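Local coordinates for protein blood group a-and b-cleaving endo-beta-galactosidase (Streptococcus pneumoniae, PDB 2YGL) that probably binds blood-group glycans through tandem CBM51 carbohydrate-binding modules of a family 98 endo-beta-galactosidase that cleaves blood group A and B antigens, at residues A[63-69]-A[150-156]; A[101-106]-A[124-128]. One frame throughout, in Å; residues are numbered along the deposited sequence.

In the fold
Both contacts lie in the first NPCBM/NEW2 module, at the same end of its beta sandwich, with centres about 9 Å apart. Along the chain the order is 63-69, 101-106, 124-128, 150-156, so contact 2 falls within the sequence that contact 1 brackets. Strands 145-151 and 105-110 are antiparallel neighbours in a five-stranded sheet, and Phe151 N approaches Arg105 O at 2.7 Å, a probable hydrogen bond that joins the contacts directly. One calcium ion is shared: contact 1 supplies Ala152 and His155, contact 2 supplies Val102, and Asp159 completes the protein ligands. The metal thus ties loops that are distant in sequence to one end of the module.

Contact 1 of 2, residues A[63-69]-A[150-156]. With CA (calcium ion), chain C.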
loop_
_atom_site.group_PDB
_atom_site.type_symbol
_atom_site.label_atom_id
_atom_site.label_comp_id
_atom_site.label_asym_id
_atom_site.label_seq_id
_atom_site.Cartn_x
_atom_site.Cartn_y
_atom_site.Cartn_z
ATOM N N THR A 63 12.594 -11.529 -25.842
ATOM C CA THR A 63 12.399 -10.716 -27.041
ATOM C C THR A 63 13.608 -10.770 -27.980
ATOM O O THR A 63 14.632 -11.381 -27.657
ATOM C CB THR A 63 12.066 -9.238 -26.675
ATOM O OG1 THR A 63 11.633 -8.532 -27.844
ATOM C CG2 THR A 63 13.279 -8.523 -26.060
ATOM N N VAL A 64 13.462 -10.145 -29.145
ATOM C CA VAL A 64 14.587 -9.830 -30.016
ATOM C C VAL A 64 14.728 -8.305 -30.049
ATOM O O VAL A 64 13.747 -7.588 -30.263
ATOM C CB VAL A 64 14.396 -10.396 -31.448
ATOM C CG1 VAL A 64 15.470 -9.866 -32.397
ATOM C CG2 VAL A 64 14.420 -11.915 -31.426
ATOM N N ALA A 65 15.946 -7.821 -29.816
ATOM C CA ALA A 65 16.221 -6.388 -29.787
ATOM C C ALA A 65 15.984 -5.724 -31.145
ATOM O O ALA A 65 16.122 -6.358 -32.196
ATOM C CB ALA A 65 17.645 -6.135 -29.301
ATOM N N ASP A 66 15.605 -4.449 -31.110
ATOM C CA ASP A 66 15.457 -3.644 -32.320
ATOM C C ASP A 66 16.082 -2.268 -32.077
ATOM O O ASP A 66 17.119 -2.174 -31.420
ATOM C CB ASP A 66 13.983 -3.539 -32.733
ATOM C CG ASP A 66 13.795 -3.500 -34.245
ATOM O OD1 ASP A 66 14.804 -3.525 -34.983
ATOM O OD2 ASP A 66 12.634 -3.452 -34.699
ATOM N N SER A 67 15.462 -1.205 -32.586
ATOM C CA SER A 67 16.019 0.143 -32.414
ATOM C C SER A 67 15.019 1.214 -31.943
ATOM O O SER A 67 14.840 2.225 -32.618
ATOM C CB SER A 67 16.722 0.592 -33.703
ATOM O OG SER A 67 17.937 -0.115 -33.886
ATOM N N PRO A 68 14.381 1.009 -30.771
ATOM C CA PRO A 68 14.474 -0.165 -29.901
ATOM C C PRO A 68 13.295 -1.129 -30.030
ATOM O O PRO A 68 12.264 -0.783 -30.609
ATOM C CB PRO A 68 14.472 0.450 -28.501
ATOM C CG PRO A 68 13.680 1.741 -28.648
ATOM C CD PRO A 68 13.645 2.110 -30.116
ATOM N N SER A 69 13.472 -2.339 -29.503
ATOM C CA SER A 69 12.357 -3.219 -29.170
ATOM C C SER A 69 11.800 -2.712 -27.845
ATOM O O SER A 69 12.561 -2.448 -26.912
ATOM C CB SER A 69 12.842 -4.667 -29.031
ATOM O OG SER A 69 11.996 -5.424 -28.174
ATOM N N SER A 150 15.263 -2.582 -25.594
ATOM C CA SER A 150 16.508 -3.230 -26.011
ATOM C C SER A 150 16.966 -2.751 -27.385
ATOM O O SER A 150 16.187 -2.727 -28.341
ATOM C CB SER A 150 16.397 -4.759 -25.961
ATOM O OG SER A 150 15.291 -5.228 -26.704
ATOM N N PHE A 151 18.239 -2.369 -27.462
ATOM C CA PHE A 151 18.811 -1.777 -28.669
ATOM C C PHE A 151 19.744 -2.759 -29.384
ATOM O O PHE A 151 20.779 -3.158 -28.844
ATOM C CB PHE A 151 19.533 -0.464 -28.332
ATOM C CG PHE A 151 18.607 0.653 -27.907
ATOM C CD1 PHE A 151 18.191 0.773 -26.581
ATOM C CD2 PHE A 151 18.154 1.590 -28.834
ATOM C CE1 PHE A 151 17.335 1.803 -26.184
ATOM C CE2 PHE A 151 17.298 2.628 -28.447
ATOM C CZ PHE A 151 16.888 2.731 -27.119
ATOM N N ALA A 152 19.358 -3.137 -30.602
ATOM C CA ALA A 152 20.050 -4.168 -31.381
ATOM C C ALA A 152 21.362 -3.705 -32.002
ATOM O O ALA A 152 22.256 -4.517 -32.237
ATOM C CB ALA A 152 19.129 -4.717 -32.465
ATOM N N GLY A 153 21.470 -2.411 -32.286
ATOM C CA GLY A 153 22.646 -1.883 -32.972
ATOM C C GLY A 153 22.598 -2.154 -34.462
ATOM O O GLY A 153 21.548 -1.998 -35.090
ATOM N N GLU A 154 23.731 -2.571 -35.026
ATOM C CA GLU A 154 23.864 -2.755 -36.477
ATOM C C GLU A 154 22.910 -3.798 -37.057
ATOM O O GLU A 154 22.298 -3.568 -38.101
ATOM C CB GLU A 154 25.310 -3.095 -36.857
ATOM C CG GLU A 154 26.284 -1.936 -36.706
ATOM C CD GLU A 154 27.662 -2.258 -37.251
ATOM O OE1 GLU A 154 27.777 -2.558 -38.462
ATOM O OE2 GLU A 154 28.636 -2.204 -36.467
ATOM N N HIS A 155 22.788 -4.938 -36.380
ATOM C CA HIS A 155 21.916 -6.024 -36.828
ATOM C C HIS A 155 21.137 -6.599 -35.652
ATOM O O HIS A 155 21.570 -6.491 -34.507
ATOM C CB HIS A 155 22.734 -7.144 -37.476
ATOM C CG HIS A 155 23.703 -6.669 -38.511
ATOM N ND1 HIS A 155 23.316 -6.319 -39.787
ATOM C CD2 HIS A 155 25.045 -6.493 -38.462
ATOM C CE1 HIS A 155 24.379 -5.945 -40.478
ATOM N NE2 HIS A 155 25.439 -6.043 -39.697
ATOM N N THR A 156 20.000 -7.223 -35.940
ATOM C CA THR A 156 19.194 -7.872 -34.906
ATOM C C THR A 156 19.553 -9.359 -34.741
ATOM O O THR A 156 19.054 -10.023 -33.829
ATOM C CB THR A 156 17.684 -7.747 -35.205
ATOM O OG1 THR A 156 17.374 -8.478 -36.397
ATOM C CG2 THR A 156 17.279 -6.286 -35.378
HETATM CA CA CA C . 22.773 -6.693 -32.705
HETATM O O HOH W 1 19.643 -0.271 -31.801
HETATM O O HOH W 2 12.780 -4.941 -25.289
HETATM O O HOH W 3 24.455 -5.784 -33.911
HETATM O O HOH W 4 23.471 -8.723 -33.759
#
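Pro68 lies over one face of the Phe151 ring: its CB is 3.6 Å from the ring centroid and 16° off the normal, a CH-pi contact displaced toward the rim. The two side chains run side by side in the same direction, and the Phe151 first torsion (chi1 -68°) turns the ring back to the proline although its CB sets out away from it. Deeper in, Ser150 OG is wedged among carbons, 3.4 Å from both Ala65 CA and Ser69 CB; its first torsion, setting it between N and the carbonyl carbon, puts it there, and water 2 links it to Ser69 O. Ala152 CB meets Ala65 CB at 3.8 Å, while Thr156 CG2 rests against Ala65 O and Asp66 OD1.

Backbone bonds hold this shell in place. Ser69 and Ser150 form an antiparallel hydrogen-bonded pair, and past it the Ala152 N bond to Asp66 O is short, 2.6 Å, and nearly straight at 168°. The turn between is shaped by the cis peptide before Pro68, with water 1 joining Asp66 O, Ser67 OG and Gly153 N. Beyond Ala152 the chain bends round calcium, which takes Ala152 O at 2.3 Å and His155 O at 2.2 Å; Val102 and Asp159 complete the protein ligands. This is a strand-end loop folded into a calcium site of a CBM51 beta sandwich.

Contact 2 of 2, residues A[101-106]-A[124-128]; sequences AVVDRI and EGFRY. With CA (calcium ion), chain C.
One face of the Arg127 guanidinium lies against Val102 CG1, which stands 3.5 Å above its plane, offset toward the rim; at the edge, near that plane, is Val103 O. The Phe126 ring meets Ile106 CD1 obliquely, with Phe126 CE1 3.8 Å away and the two side chains at about a right angle. Ile87 of strand 82-87 touches both Phe126 and Ile106, placing this pair in the sandwich interior. Water 5, bound to Ala101 O and Tyr128 N, lies in plane at the edge of the Tyr128 ring.

The arginine reaches back over Val102 because its chain bends at chi2 (-70°), and Val102 CG2 then packs along Arg127 CD. Arg127 NH1 is held by Glu124 O at 2.9 Å, tilted from the guanidinium plane, with a weak second bond to Phe126 O. Water 6 bridges the same Glu124 O to Asp104 OD1.

Val103 and Phe126 make a single bridge, an antiparallel hydrogen-bonded pair: Val103 N to Phe126 O is 2.9 Å and almost linear (175°), and the return bond from Phe126 N to Val103 O is 2.7 Å. Gly125 CA makes a CA-H...O contact with Val103 O at 3.1 Å. Val102 O, next to this bridge, binds calcium at 2.2 Å. Asp104 and Arg105, both opposite Phe151, form a classic beta bulge where the loop enters strand 105-110 of the CBM51 beta sandwich, beside its calcium site.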
loop_
_atom_site.group_PDB
_atom_site.type_symbol
_atom_site.label_atom_id
_atom_site.label_comp_id
_atom_site.label_asym_id
_atom_site.label_seq_id
_atom_site.Cartn_x
_atom_site.Cartn_y
_atom_site.Cartn_z
ATOM N N ALA A 101 24.401 -11.994 -31.918
ATOM C CA ALA A 101 24.350 -11.797 -30.460
ATOM C C ALA A 101 25.165 -10.581 -29.986
ATOM O O ALA A 101 26.034 -10.692 -29.116
ATOM C CB ALA A 101 24.765 -13.079 -29.710
ATOM N N VAL A 102 24.873 -9.425 -30.577
ATOM C CA VAL A 102 25.537 -8.171 -30.218
ATOM C C VAL A 102 24.468 -7.129 -29.903
ATOM O O VAL A 102 23.801 -6.613 -30.803
ATOM C CB VAL A 102 26.494 -7.673 -31.337
ATOM C CG1 VAL A 102 27.108 -6.320 -30.977
ATOM C CG2 VAL A 102 27.596 -8.697 -31.599
ATOM N N VAL A 103 24.298 -6.846 -28.618
ATOM C CA VAL A 103 23.280 -5.910 -28.156
ATOM C C VAL A 103 23.960 -4.652 -27.628
ATOM O O VAL A 103 24.763 -4.715 -26.696
ATOM C CB VAL A 103 22.366 -6.553 -27.078
ATOM C CG1 VAL A 103 21.469 -5.507 -26.406
ATOM C CG2 VAL A 103 21.522 -7.661 -27.702
ATOM N N ASP A 104 23.638 -3.519 -28.245
ATOM C CA ASP A 104 24.258 -2.243 -27.900
ATOM C C ASP A 104 23.874 -1.759 -26.504
ATOM O O ASP A 104 24.735 -1.326 -25.740
ATOM C CB ASP A 104 23.910 -1.175 -28.945
ATOM C CG ASP A 104 24.778 -1.263 -30.198
ATOM O OD1 ASP A 104 25.424 -2.312 -30.430
ATOM O OD2 ASP A 104 24.807 -0.270 -30.959
ATOM N N ARG A 105 22.588 -1.856 -26.169
ATOM C CA ARG A 105 22.063 -1.243 -24.954
ATOM C C ARG A 105 20.727 -1.848 -24.520
ATOM O O ARG A 105 19.891 -2.198 -25.353
ATOM C CB ARG A 105 21.889 0.259 -25.191
ATOM C CG ARG A 105 21.822 1.107 -23.944
ATOM C CD ARG A 105 22.021 2.582 -24.278
ATOM N NE ARG A 105 20.886 3.184 -24.975
ATOM C CZ ARG A 105 20.841 3.426 -26.285
ATOM N NH1 ARG A 105 21.866 3.118 -27.068
ATOM N NH2 ARG A 105 19.767 3.990 -26.814
ATOM N N ILE A 106 20.543 -1.968 -23.207
ATOM C CA ILE A 106 19.244 -2.295 -22.625
ATOM C C ILE A 106 18.874 -1.204 -21.621
ATOM O O ILE A 106 19.684 -0.843 -20.762
ATOM C CB ILE A 106 19.232 -3.691 -21.937
ATOM C CG1 ILE A 106 19.517 -4.801 -22.958
ATOM C CG2 ILE A 106 17.885 -3.941 -21.241
ATOM C CD1 ILE A 106 19.821 -6.166 -22.342
ATOM N N GLU A 124 30.056 -1.158 -24.167
ATOM C CA GLU A 124 30.136 -1.910 -25.420
ATOM C C GLU A 124 28.925 -2.833 -25.609
ATOM O O GLU A 124 28.743 -3.428 -26.676
ATOM C CB GLU A 124 31.474 -2.673 -25.521
ATOM C CG GLU A 124 31.714 -3.789 -24.485
ATOM C CD GLU A 124 31.970 -3.277 -23.070
ATOM O OE1 GLU A 124 30.986 -2.982 -22.356
ATOM O OE2 GLU A 124 33.153 -3.176 -22.666
ATOM N N GLY A 125 28.098 -2.931 -24.571
ATOM C CA GLY A 125 26.845 -3.682 -24.632
ATOM C C GLY A 125 26.957 -5.126 -24.181
ATOM O O GLY A 125 27.779 -5.455 -23.325
ATOM N N PHE A 126 26.118 -5.986 -24.757
ATOM C CA PHE A 126 26.110 -7.409 -24.416
ATOM C C PHE A 126 26.532 -8.280 -25.589
ATOM O O PHE A 126 26.130 -8.044 -26.729
ATOM C CB PHE A 126 24.732 -7.853 -23.911
ATOM C CG PHE A 126 24.359 -7.278 -22.569
ATOM C CD1 PHE A 126 23.724 -6.041 -22.479
ATOM C CD2 PHE A 126 24.642 -7.974 -21.397
ATOM C CE1 PHE A 126 23.381 -5.506 -21.240
ATOM C CE2 PHE A 126 24.301 -7.447 -20.152
ATOM C CZ PHE A 126 23.669 -6.214 -20.072
ATOM N N ARG A 127 27.351 -9.282 -25.284
ATOM C CA ARG A 127 27.719 -10.335 -26.224
ATOM C C ARG A 127 27.177 -11.664 -25.701
ATOM O O ARG A 127 26.602 -11.716 -24.612
ATOM C CB ARG A 127 29.243 -10.411 -26.386
ATOM C CG ARG A 127 29.918 -9.113 -26.823
ATOM C CD ARG A 127 29.596 -8.752 -28.268
ATOM N NE ARG A 127 30.315 -7.554 -28.707
ATOM C CZ ARG A 127 29.892 -6.304 -28.527
ATOM N NH1 ARG A 127 28.737 -6.055 -27.910
ATOM N NH2 ARG A 127 30.629 -5.294 -28.967
ATOM N N TYR A 128 27.372 -12.732 -26.473
ATOM C CA TYR A 128 26.836 -14.053 -26.142
ATOM C C TYR A 128 27.315 -14.555 -24.777
ATOM O O TYR A 128 26.593 -15.275 -24.092
ATOM C CB TYR A 128 27.207 -15.070 -27.231
ATOM C CG TYR A 128 28.570 -15.695 -27.034
ATOM C CD1 TYR A 128 29.729 -15.017 -27.413
ATOM C CD2 TYR A 128 28.701 -16.953 -26.441
ATOM C CE1 TYR A 128 30.984 -15.578 -27.218
ATOM C CE2 TYR A 128 29.953 -17.522 -26.240
ATOM C CZ TYR A 128 31.088 -16.828 -26.633
ATOM O OH TYR A 128 32.328 -17.381 -26.438
HETATM CA CA CA C . 22.773 -6.693 -32.705
HETATM O O HOH W 5 28.140 -12.351 -29.097
HETATM O O HOH W 6 27.724 -3.223 -29.281
HETATM O O HOH W 3 24.455 -5.784 -33.911
HETATM O O HOH W 4 23.471 -8.723 -33.759
#